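Local coordinates for extracellular solute-binding protein, family 7 (Colwellia psychrerythraea, PDB 4PET), which probably serves as the periplasmic solute-binding component of a TRAP transport system, binding pyruvate together with a calcium ion, at residues A[28-39]-A[62-73]; A[169-177]-A[205-213]. One frame throughout, in Å; residues are numbered along the deposited sequence.

Contact 1: residues A[28-39]-A[62-73]; sequences KYRWKLAETWGP and RLTIRIDSSNKH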
loop_
_atom_site.group_PDB
_atom_site.type_symbol
_atom_site.label_atom_id
_atom_site.label_comp_id
_atom_site.label_asym_id
_atom_site.label_seq_id
_atom_site.Cartn_x
_atom_site.Cartn_y
_atom_site.Cartn_z
ATOM N N LYS A 28 -29.947 14.596 11.561
ATOM C CA LYS A 28 -28.984 14.508 10.456
ATOM C C LYS A 28 -27.928 15.589 10.635
ATOM O O LYS A 28 -28.207 16.640 11.181
ATOM C CB LYS A 28 -29.679 14.667 9.104
ATOM C CG LYS A 28 -30.796 13.644 8.899
ATOM C CD LYS A 28 -31.457 13.777 7.526
ATOM C CE LYS A 28 -32.456 12.664 7.272
ATOM N NZ LYS A 28 -33.492 12.598 8.337
ATOM N N TYR A 29 -26.716 15.286 10.210
ATOM C CA TYR A 29 -25.576 16.192 10.289
ATOM C C TYR A 29 -25.167 16.630 8.881
ATOM O O TYR A 29 -25.101 15.822 7.956
ATOM C CB TYR A 29 -24.411 15.483 11.004
ATOM C CG TYR A 29 -24.811 15.031 12.403
ATOM C CD1 TYR A 29 -25.509 13.854 12.605
ATOM C CD2 TYR A 29 -24.525 15.818 13.514
ATOM C CE1 TYR A 29 -25.914 13.465 13.884
ATOM C CE2 TYR A 29 -24.901 15.435 14.789
ATOM C CZ TYR A 29 -25.595 14.263 14.966
ATOM O OH TYR A 29 -25.964 13.905 16.220
ATOM N N ARG A 30 -24.929 17.925 8.736
ATOM C CA ARG A 30 -24.479 18.523 7.489
ATOM C C ARG A 30 -23.181 19.260 7.776
ATOM O O ARG A 30 -23.166 20.286 8.452
ATOM C CB ARG A 30 -25.569 19.450 6.962
ATOM C CG ARG A 30 -26.801 18.681 6.567
ATOM C CD ARG A 30 -27.953 19.597 6.401
ATOM N NE ARG A 30 -28.286 20.224 7.663
ATOM C CZ ARG A 30 -29.191 19.780 8.515
ATOM N NH1 ARG A 30 -29.892 18.676 8.261
ATOM N NH2 ARG A 30 -29.405 20.458 9.627
ATOM N N TRP A 31 -22.087 18.691 7.291
ATOM C CA TRP A 31 -20.755 19.193 7.539
ATOM C C TRP A 31 -20.174 19.814 6.272
ATOM O O TRP A 31 -20.684 19.589 5.184
ATOM C CB TRP A 31 -19.859 18.024 7.923
ATOM C CG TRP A 31 -19.941 17.662 9.388
ATOM C CD1 TRP A 31 -20.908 18.029 10.280
ATOM C CD2 TRP A 31 -18.996 16.886 10.111
ATOM N NE1 TRP A 31 -20.624 17.498 11.529
ATOM C CE2 TRP A 31 -19.451 16.798 11.446
ATOM C CE3 TRP A 31 -17.810 16.242 9.768
ATOM C CZ2 TRP A 31 -18.740 16.133 12.421
ATOM C CZ3 TRP A 31 -17.114 15.567 10.758
ATOM C CH2 TRP A 31 -17.585 15.512 12.050
ATOM N N LYS A 32 -19.097 20.575 6.431
ATOM C CA LYS A 32 -18.298 21.040 5.307
ATOM C C LYS A 32 -16.821 20.731 5.486
ATOM O O LYS A 32 -16.274 20.723 6.605
ATOM C CB LYS A 32 -18.507 22.528 5.011
ATOM C CG LYS A 32 -18.645 23.416 6.178
ATOM C CD LYS A 32 -19.403 24.682 5.762
ATOM C CE LYS A 32 -19.031 25.879 6.613
ATOM N NZ LYS A 32 -19.317 27.169 5.908
ATOM N N LEU A 33 -16.181 20.448 4.359
ATOM C CA LEU A 33 -14.760 20.112 4.344
ATOM C C LEU A 33 -14.060 21.187 3.512
ATOM O O LEU A 33 -14.519 21.513 2.414
ATOM C CB LEU A 33 -14.522 18.705 3.801
ATOM C CG LEU A 33 -13.040 18.292 3.650
ATOM C CD1 LEU A 33 -12.942 16.771 3.679
ATOM C CD2 LEU A 33 -12.365 18.822 2.370
ATOM N N ALA A 34 -12.993 21.784 4.059
ATOM C CA ALA A 34 -12.151 22.693 3.270
ATOM C C ALA A 34 -10.909 21.969 2.788
ATOM O O ALA A 34 -10.152 21.429 3.586
ATOM C CB ALA A 34 -11.734 23.900 4.087
ATOM N N GLU A 35 -10.664 21.997 1.488
ATOM C CA GLU A 35 -9.462 21.357 0.949
ATOM C C GLU A 35 -8.511 22.400 0.337
ATOM O O GLU A 35 -8.962 23.391 -0.192
ATOM C CB GLU A 35 -9.825 20.250 -0.046
ATOM C CG GLU A 35 -10.605 20.669 -1.323
ATOM C CD GLU A 35 -10.920 19.470 -2.221
ATOM O OE1 GLU A 35 -10.568 18.334 -1.819
ATOM O OE2 GLU A 35 -11.498 19.658 -3.324
ATOM N N THR A 36 -7.204 22.146 0.422
ATOM C CA THR A 36 -6.201 23.012 -0.127
ATOM C C THR A 36 -6.324 23.150 -1.645
ATOM O O THR A 36 -6.054 24.220 -2.192
ATOM C CB THR A 36 -4.802 22.493 0.204
ATOM O OG1 THR A 36 -4.566 22.640 1.613
ATOM C CG2 THR A 36 -3.694 23.265 -0.620
ATOM N N TRP A 37 -6.760 22.087 -2.316
ATOM C CA TRP A 37 -6.631 22.016 -3.768
ATOM C C TRP A 37 -7.699 22.822 -4.439
ATOM O O TRP A 37 -8.734 23.066 -3.844
ATOM C CB TRP A 37 -6.704 20.543 -4.226
ATOM C CG TRP A 37 -6.395 19.635 -3.097
ATOM C CD1 TRP A 37 -7.258 18.814 -2.463
ATOM C CD2 TRP A 37 -5.139 19.501 -2.421
ATOM N NE1 TRP A 37 -6.622 18.153 -1.453
ATOM C CE2 TRP A 37 -5.322 18.565 -1.394
ATOM C CE3 TRP A 37 -3.890 20.091 -2.579
ATOM C CZ2 TRP A 37 -4.297 18.202 -0.517
ATOM C CZ3 TRP A 37 -2.873 19.732 -1.705
ATOM C CH2 TRP A 37 -3.080 18.791 -0.697
ATOM N N GLY A 38 -7.427 23.263 -5.674
ATOM C CA GLY A 38 -8.428 23.879 -6.520
ATOM C C GLY A 38 -9.534 22.895 -6.856
ATOM O O GLY A 38 -9.459 21.717 -6.517
ATOM N N PRO A 39 -10.583 23.377 -7.534
ATOM C CA PRO A 39 -11.760 22.569 -7.851
ATOM C C PRO A 39 -11.431 21.471 -8.876
ATOM O O PRO A 39 -10.551 21.680 -9.704
ATOM C CB PRO A 39 -12.728 23.604 -8.446
ATOM C CG PRO A 39 -11.854 24.681 -8.972
ATOM C CD PRO A 39 -10.730 24.767 -7.989
ATOM N N ARG A 62 -27.457 10.459 6.769
ATOM C CA ARG A 62 -27.412 11.062 8.112
ATOM C C ARG A 62 -26.180 11.927 8.329
ATOM O O ARG A 62 -26.205 12.854 9.138
ATOM C CB ARG A 62 -27.451 10.000 9.203
ATOM C CG ARG A 62 -28.779 9.290 9.343
ATOM C CD ARG A 62 -28.664 8.219 10.420
ATOM N NE ARG A 62 -27.837 7.107 9.959
ATOM C CZ ARG A 62 -27.107 6.327 10.754
ATOM N NH1 ARG A 62 -27.083 6.546 12.057
ATOM N NH2 ARG A 62 -26.388 5.335 10.242
ATOM N N LEU A 63 -25.086 11.610 7.648
ATOM C CA LEU A 63 -23.951 12.524 7.618
ATOM C C LEU A 63 -23.583 12.862 6.181
ATOM O O LEU A 63 -23.197 11.980 5.423
ATOM C CB LEU A 63 -22.735 11.937 8.349
ATOM C CG LEU A 63 -21.460 12.771 8.357
ATOM C CD1 LEU A 63 -21.676 14.157 8.989
ATOM C CD2 LEU A 63 -20.339 12.047 9.070
ATOM N N THR A 64 -23.724 14.135 5.813
ATOM C CA THR A 64 -23.241 14.593 4.524
ATOM C C THR A 64 -22.192 15.724 4.639
ATOM O O THR A 64 -22.278 16.635 5.491
ATOM C CB THR A 64 -24.381 15.063 3.643
ATOM O OG1 THR A 64 -24.905 16.262 4.172
ATOM C CG2 THR A 64 -25.492 14.004 3.570
ATOM N N ILE A 65 -21.212 15.653 3.753
ATOM C CA ILE A 65 -20.066 16.533 3.808
ATOM C C ILE A 65 -19.922 17.295 2.465
ATOM O O ILE A 65 -19.593 16.700 1.427
ATOM C CB ILE A 65 -18.814 15.741 4.133
ATOM C CG1 ILE A 65 -18.991 14.910 5.421
ATOM C CG2 ILE A 65 -17.637 16.650 4.304
ATOM C CD1 ILE A 65 -18.076 13.766 5.500
ATOM N N ARG A 66 -20.202 18.599 2.499
ATOM C CA ARG A 66 -19.913 19.464 1.366
ATOM C C ARG A 66 -18.426 19.754 1.294
ATOM O O ARG A 66 -17.784 20.035 2.302
ATOM C CB ARG A 66 -20.681 20.784 1.467
ATOM C CG ARG A 66 -20.542 21.655 0.200
ATOM C CD ARG A 66 -20.103 23.049 0.564
ATOM N NE ARG A 66 -21.135 23.691 1.333
ATOM C CZ ARG A 66 -21.006 24.833 2.000
ATOM N NH1 ARG A 66 -19.868 25.490 2.015
ATOM N NH2 ARG A 66 -22.050 25.323 2.659
ATOM N N ILE A 67 -17.867 19.689 0.092
ATOM C CA ILE A 67 -16.441 19.949 -0.095
ATOM C C ILE A 67 -16.247 21.345 -0.728
ATOM O O ILE A 67 -16.809 21.641 -1.788
ATOM C CB ILE A 67 -15.804 18.885 -0.977
ATOM C CG1 ILE A 67 -15.973 17.507 -0.367
ATOM C CG2 ILE A 67 -14.331 19.116 -1.165
ATOM C CD1 ILE A 67 -15.501 16.466 -1.288
ATOM N N ASP A 68 -15.491 22.199 -0.037
ATOM C CA ASP A 68 -15.083 23.494 -0.581
ATOM C C ASP A 68 -13.625 23.489 -0.970
ATOM O O ASP A 68 -12.726 23.270 -0.150
ATOM C CB ASP A 68 -15.267 24.607 0.420
ATOM C CG ASP A 68 -16.705 24.822 0.808
ATOM O OD1 ASP A 68 -17.599 24.233 0.188
ATOM O OD2 ASP A 68 -16.934 25.616 1.737
ATOM N N SER A 69 -13.384 23.808 -2.223
ATOM C CA SER A 69 -12.035 23.798 -2.748
ATOM C C SER A 69 -11.512 25.210 -2.654
ATOM O O SER A 69 -12.235 26.136 -2.241
ATOM C CB SER A 69 -12.014 23.311 -4.203
ATOM O OG SER A 69 -12.583 22.018 -4.317
ATOM N N SER A 70 -10.259 25.402 -3.025
ATOM C CA SER A 70 -9.652 26.734 -2.893
ATOM C C SER A 70 -10.433 27.874 -3.578
ATOM O O SER A 70 -10.358 29.008 -3.122
ATOM C CB SER A 70 -8.195 26.724 -3.356
ATOM O OG SER A 70 -8.109 26.514 -4.740
ATOM N N ASN A 71 -11.187 27.592 -4.643
ATOM C CA ASN A 71 -11.919 28.654 -5.342
ATOM C C ASN A 71 -13.078 29.168 -4.484
ATOM O O ASN A 71 -13.516 30.315 -4.616
ATOM C CB ASN A 71 -12.449 28.175 -6.704
ATOM C CG ASN A 71 -13.427 27.008 -6.573
ATOM O OD1 ASN A 71 -13.157 26.023 -5.872
ATOM N ND2 ASN A 71 -14.580 27.128 -7.214
ATOM N N LYS A 72 -13.557 28.324 -3.585
ATOM C CA LYS A 72 -14.678 28.675 -2.726
ATOM C C LYS A 72 -14.229 29.386 -1.444
ATOM O O LYS A 72 -14.706 30.475 -1.150
ATOM C CB LYS A 72 -15.480 27.421 -2.401
ATOM C CG LYS A 72 -16.529 27.594 -1.313
ATOM C CD LYS A 72 -17.760 28.308 -1.810
ATOM C CE LYS A 72 -18.739 28.550 -0.655
ATOM N NZ LYS A 72 -20.152 28.627 -1.113
ATOM N N HIS A 73 -13.321 28.784 -0.678
ATOM C CA HIS A 73 -12.899 29.386 0.607
ATOM C C HIS A 73 -11.764 30.421 0.508
ATOM O O HIS A 73 -11.523 31.116 1.473
ATOM C CB HIS A 73 -12.555 28.302 1.654
ATOM C CG HIS A 73 -11.482 27.345 1.218
ATOM N ND1 HIS A 73 -10.174 27.734 1.058
ATOM C CD2 HIS A 73 -11.528 26.025 0.897
ATOM C CE1 HIS A 73 -9.447 26.700 0.657
ATOM N NE2 HIS A 73 -10.248 25.647 0.550
HETATM O O HOH W 1 -27.078 15.029 6.439
HETATM O O HOH W 2 -23.177 18.926 4.170
#

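Contact 2: residues A[169-177]-A[205-213]; sequences KGLKMRIPG and NTIDALEWV. With CA (calcium ion), chain E; PYR (pyruvic acid), chain D.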
loop_
_atom_site.group_PDB
_atom_site.type_symbol
_atom_site.label_atom_id
_atom_site.label_comp_id
_atom_site.label_asym_id
_atom_site.label_seq_id
_atom_site.Cartn_x
_atom_site.Cartn_y
_atom_site.Cartn_z
ATOM N N LYS A 169 22.841 27.685 -4.602
ATOM C CA LYS A 169 22.932 28.944 -3.863
ATOM C C LYS A 169 22.093 30.046 -4.506
ATOM O O LYS A 169 22.302 30.414 -5.658
ATOM C CB LYS A 169 24.395 29.370 -3.684
ATOM C CG LYS A 169 25.172 28.390 -2.813
ATOM C CD LYS A 169 26.630 28.822 -2.585
ATOM C CE LYS A 169 27.437 27.742 -1.853
ATOM N NZ LYS A 169 26.789 27.321 -0.568
ATOM N N GLY A 170 21.099 30.524 -3.760
ATOM C CA GLY A 170 20.201 31.535 -4.268
ATOM C C GLY A 170 19.101 30.961 -5.132
ATOM O O GLY A 170 18.256 31.700 -5.631
ATOM N N LEU A 171 19.097 29.647 -5.302
ATOM C CA LEU A 171 18.050 29.005 -6.079
ATOM C C LEU A 171 16.703 29.190 -5.396
ATOM O O LEU A 171 16.488 28.672 -4.271
ATOM C CB LEU A 171 18.306 27.503 -6.196
ATOM C CG LEU A 171 17.263 26.780 -7.040
ATOM C CD1 LEU A 171 17.359 27.215 -8.483
ATOM C CD2 LEU A 171 17.417 25.291 -6.935
ATOM N N LYS A 172 15.791 29.877 -6.086
ATOM C CA LYS A 172 14.412 30.030 -5.615
ATOM C C LYS A 172 13.559 28.865 -6.010
ATOM O O LYS A 172 13.268 28.701 -7.189
ATOM C CB LYS A 172 13.800 31.308 -6.180
ATOM C CG LYS A 172 14.519 32.582 -5.664
ATOM C CD LYS A 172 13.943 33.853 -6.261
ATOM C CE LYS A 172 14.081 33.909 -7.778
ATOM N NZ LYS A 172 15.492 34.091 -8.161
HETATM N N MSE A 173 13.132 28.057 -5.036
HETATM C CA MSE A 173 12.439 26.830 -5.385
HETATM C C MSE A 173 11.203 26.596 -4.531
HETATM O O MSE A 173 11.264 26.683 -3.308
HETATM C CB MSE A 173 13.390 25.625 -5.231
HETATM C CG MSE A 173 12.740 24.302 -5.508
HETATM SE SE MSE A 173 13.955 22.769 -5.423
HETATM C CE MSE A 173 12.695 21.476 -6.123
ATOM N N ARG A 174 10.076 26.289 -5.170
ATOM C CA ARG A 174 8.930 25.809 -4.417
ATOM C C ARG A 174 9.131 24.355 -4.003
ATOM O O ARG A 174 9.181 23.445 -4.851
ATOM C CB ARG A 174 7.633 25.967 -5.203
ATOM C CG ARG A 174 6.419 25.676 -4.409
ATOM C CD ARG A 174 6.004 24.210 -4.503
ATOM N NE ARG A 174 4.941 23.934 -3.557
ATOM C CZ ARG A 174 4.532 22.733 -3.178
ATOM N NH1 ARG A 174 5.074 21.641 -3.674
ATOM N NH2 ARG A 174 3.572 22.629 -2.278
ATOM N N ILE A 175 9.270 24.154 -2.694
ATOM C CA ILE A 175 9.460 22.836 -2.106
ATOM C C ILE A 175 9.089 22.936 -0.614
ATOM O O ILE A 175 9.634 23.766 0.097
ATOM C CB ILE A 175 10.907 22.349 -2.292
ATOM C CG1 ILE A 175 11.088 20.908 -1.784
ATOM C CG2 ILE A 175 11.929 23.367 -1.681
ATOM C CD1 ILE A 175 12.437 20.319 -2.141
ATOM N N PRO A 176 8.134 22.107 -0.159
ATOM C CA PRO A 176 7.669 22.161 1.235
ATOM C C PRO A 176 8.457 21.278 2.204
ATOM O O PRO A 176 9.440 20.581 1.842
ATOM C CB PRO A 176 6.238 21.659 1.124
ATOM C CG PRO A 176 6.321 20.600 -0.010
ATOM C CD PRO A 176 7.418 21.064 -0.931
ATOM N N GLY A 177 8.013 21.319 3.458
ATOM C CA GLY A 177 8.433 20.367 4.449
ATOM C C GLY A 177 9.898 20.443 4.761
ATOM O O GLY A 177 10.587 21.482 4.583
ATOM N N ASN A 205 9.687 33.726 -13.062
ATOM C CA ASN A 205 10.982 33.631 -12.403
ATOM C C ASN A 205 10.885 34.120 -10.984
ATOM O O ASN A 205 11.873 34.543 -10.396
ATOM C CB ASN A 205 12.048 34.406 -13.153
ATOM C CG ASN A 205 12.261 33.858 -14.541
ATOM O OD1 ASN A 205 12.644 32.706 -14.686
ATOM N ND2 ASN A 205 12.002 34.669 -15.564
ATOM N N THR A 206 9.683 34.060 -10.430
ATOM C CA THR A 206 9.557 34.217 -8.994
ATOM C C THR A 206 10.168 32.986 -8.326
ATOM O O THR A 206 10.728 33.089 -7.231
ATOM C CB THR A 206 8.109 34.418 -8.570
ATOM O OG1 THR A 206 7.686 35.695 -9.031
ATOM C CG2 THR A 206 7.964 34.362 -7.030
ATOM N N ILE A 207 10.053 31.831 -8.985
ATOM C CA ILE A 207 10.830 30.638 -8.629
ATOM C C ILE A 207 11.576 30.174 -9.860
ATOM O O ILE A 207 11.139 30.410 -11.005
ATOM C CB ILE A 207 9.967 29.460 -8.066
ATOM C CG1 ILE A 207 8.730 29.242 -8.947
ATOM C CG2 ILE A 207 9.545 29.733 -6.638
ATOM C CD1 ILE A 207 7.825 28.134 -8.452
ATOM N N ASP A 208 12.726 29.552 -9.625
ATOM C CA ASP A 208 13.588 29.042 -10.689
ATOM C C ASP A 208 13.332 27.565 -10.886
ATOM O O ASP A 208 13.726 26.981 -11.891
ATOM C CB ASP A 208 15.042 29.241 -10.301
ATOM C CG ASP A 208 15.358 30.699 -9.950
ATOM O OD1 ASP A 208 15.128 31.550 -10.828
ATOM O OD2 ASP A 208 15.823 30.978 -8.812
ATOM N N ALA A 209 12.667 26.957 -9.918
ATOM C CA ALA A 209 12.404 25.518 -9.980
ATOM C C ALA A 209 11.285 25.222 -9.006
ATOM O O ALA A 209 10.967 26.056 -8.135
ATOM C CB ALA A 209 13.638 24.771 -9.586
ATOM N N LEU A 210 10.698 24.043 -9.119
ATOM C CA LEU A 210 9.671 23.637 -8.183
ATOM C C LEU A 210 9.581 22.141 -8.202
ATOM O O LEU A 210 10.027 21.487 -9.157
ATOM C CB LEU A 210 8.306 24.247 -8.543
ATOM C CG LEU A 210 7.658 23.883 -9.891
ATOM C CD1 LEU A 210 6.935 22.533 -9.852
ATOM C CD2 LEU A 210 6.696 24.983 -10.257
ATOM N N GLU A 211 8.983 21.598 -7.160
ATOM C CA GLU A 211 8.544 20.220 -7.217
ATOM C C GLU A 211 7.077 20.220 -6.844
ATOM O O GLU A 211 6.586 21.126 -6.138
ATOM C CB GLU A 211 9.427 19.321 -6.342
ATOM C CG GLU A 211 9.322 19.505 -4.850
ATOM C CD GLU A 211 8.081 18.808 -4.294
ATOM O OE1 GLU A 211 7.278 19.466 -3.615
ATOM O OE2 GLU A 211 7.890 17.602 -4.567
ATOM N N TRP A 212 6.347 19.245 -7.360
ATOM C CA TRP A 212 4.963 19.081 -6.959
ATOM C C TRP A 212 4.754 17.633 -6.500
ATOM O O TRP A 212 4.897 17.374 -5.304
ATOM C CB TRP A 212 3.989 19.549 -8.042
ATOM C CG TRP A 212 2.582 19.259 -7.721
ATOM C CD1 TRP A 212 1.737 18.437 -8.412
ATOM C CD2 TRP A 212 1.848 19.734 -6.598
ATOM N NE1 TRP A 212 0.524 18.372 -7.788
ATOM C CE2 TRP A 212 0.561 19.161 -6.664
ATOM C CE3 TRP A 212 2.148 20.600 -5.536
ATOM C CZ2 TRP A 212 -0.429 19.437 -5.733
ATOM C CZ3 TRP A 212 1.171 20.863 -4.605
ATOM C CH2 TRP A 212 -0.106 20.278 -4.699
ATOM N N VAL A 213 4.481 16.704 -7.422
ATOM C CA VAL A 213 4.307 15.299 -7.049
ATOM C C VAL A 213 5.093 14.326 -7.918
ATOM O O VAL A 213 5.950 13.571 -7.439
ATOM C CB VAL A 213 2.816 14.903 -7.059
ATOM C CG1 VAL A 213 2.675 13.390 -6.834
ATOM C CG2 VAL A 213 2.053 15.700 -5.975
HETATM CA CA CA E . 5.913 17.479 -3.170
HETATM C C PYR D . 3.258 19.037 -2.048
HETATM O O PYR D . 4.460 19.315 -2.477
HETATM O OXT PYR D . 2.566 20.035 -1.578
HETATM C CA PYR D . 2.718 17.740 -2.178
HETATM O O3 PYR D . 3.481 16.713 -2.458
HETATM C CB PYR D . 1.245 17.497 -2.058
HETATM O O HOH W 3 14.697 34.559 -11.082
#

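Contact 1: residues A[28-39]-A[62-73]
E35 and S69 meet where two parallel strands, 29-35 and 63-68, run out: the hydroxyl OG of S69 donates to E35 OE2 over 2.8 Å, using that oxygen's anti lone pair. With CG between the backbone N and the carbonyl carbon (chi1 62°) and the chain straight beyond it, the glutamate lies across I67, whose CG2 is 3.6 Å from E35 CD. Its backbone oxygen is bound as well: H73 NE2 donates to E35 O at 2.7 Å; the oxygen lies in the imidazole plane, the nitrogen well above the carbonyl plane. S70 N then bonds W37 O, tying helix 70-73 to the loop after the first strand.

Seven backbone hydrogen bonds, from Y29 N to R62 O through to E35 N to D68 O, zip the strands together. Aromatic Y29 and W31 and aliphatic L33, L63, I65 and I67 share one face, which suits packing against helices. There L63 CD1 makes a CH-pi contact over the five-membered ring of W31, 4.0 Å from its centroid, and touches Y29 CB. The opposite face, with R30, K32, T64 and R66, is more polar towards its N-terminal end, while small A34 lets helix 79-85 come close. K32 runs beside R66 with CD over the guanidinium, and the salt bridge from R66 NH1 to D68 OD2 probably eases the like charges nearby. A water links W31 O to T64 OG1.

Second-shell residues hold the polar ends: T48 binds E35 OE1, and Y88 binds D68 OD2. The strands belong to a beta-alpha-beta unit whose helix 44-58 packs on L33, L63, I65 and I67, with helix 255-290 beside it on Y29, W31 and I65. Strand 90-93 pairs with the other edge of strand 29-35, leaving 63-68 outermost in this chain's sheet.

Contact 2: residues A[169-177]-A[205-213]
K172 doubles back on D208, and one carboxylate oxygen serves it twice: K172 N donates to D208 OD2 at 2.9 Å from the anti side, and K172 NZ forms a salt bridge with D208 OD2 at 3.2 Å from the syn side. Bends at chi3 and chi4 curl the lysine past N205 O and T206 O, and a water joins NZ to N205 O and D208 OD1. With an alanine in place of D208, K172 N and the ammonium would probably lose their common acceptor and the lysine chain would be freer to turn.

K172 O accepts from D208 N and A209 N, where parallel strands 172-174 and 209-210 begin to pair inside a mixed sheet; I207 CD1 and L210 CB pack on R174 CB, while the rest of L210 turns to helix 198-204. On the other face, small A209 and the long selenomethionine M173 pack on F158 of strand 156-158. The C-terminal strand ends open into the ligand pocket: R174 closes strand 172-174, E211 and W212 follow 209-210, and, as in other TRAP solute-binding proteins, an arginine meets the substrate carboxylate.

R174 leaves the backbone extended, then turns sharply (chi2 -91°) to present its guanidinium edge to pyruvate. R174 NH1 donates to PYR O at 2.7 Å, and R174 NH2 to PYR OXT at 2.9 Å, nearly straight. NH1 also binds E211 O at 2.9 Å and I193 O takes NE, holding the flat group against rotation. P176 CD and the ring edge of W212 at CE3 pack its opposite faces.

E211, folded at chi2 (79°) across I175 CG1, brings both oxygens to calcium, OE2 at 2.4 Å. W212 O, PYR O and PYR O3 bind it too, Q153 and E236 complete the site, and the W212 indole lays one face against the pyruvate carbons.

Overall arrangement
Contact 1 closes before contact 2 opens along the chain; they lie about 29 Å apart, centre to centre. They belong to different mixed sheets: strands 29-35 and 63-68 to one of five strands, strands 172-174 and 209-210 to one of six. This is consistent with the two-lobed architecture of periplasmic binding proteins, where solute is held between the lobes. The loop leaving strand 29-35 nevertheless meets the end of segment 205-213, W37 CZ3 packing on W212 CH2 at 4.1 Å. W37 also approaches Y97 and lies about 5 Å from pyruvate at nearest side-chain atoms, so contact 1 borders the pocket while contact 2 supplies two calcium-binding residues and the arginine that holds the pyruvate carboxylate.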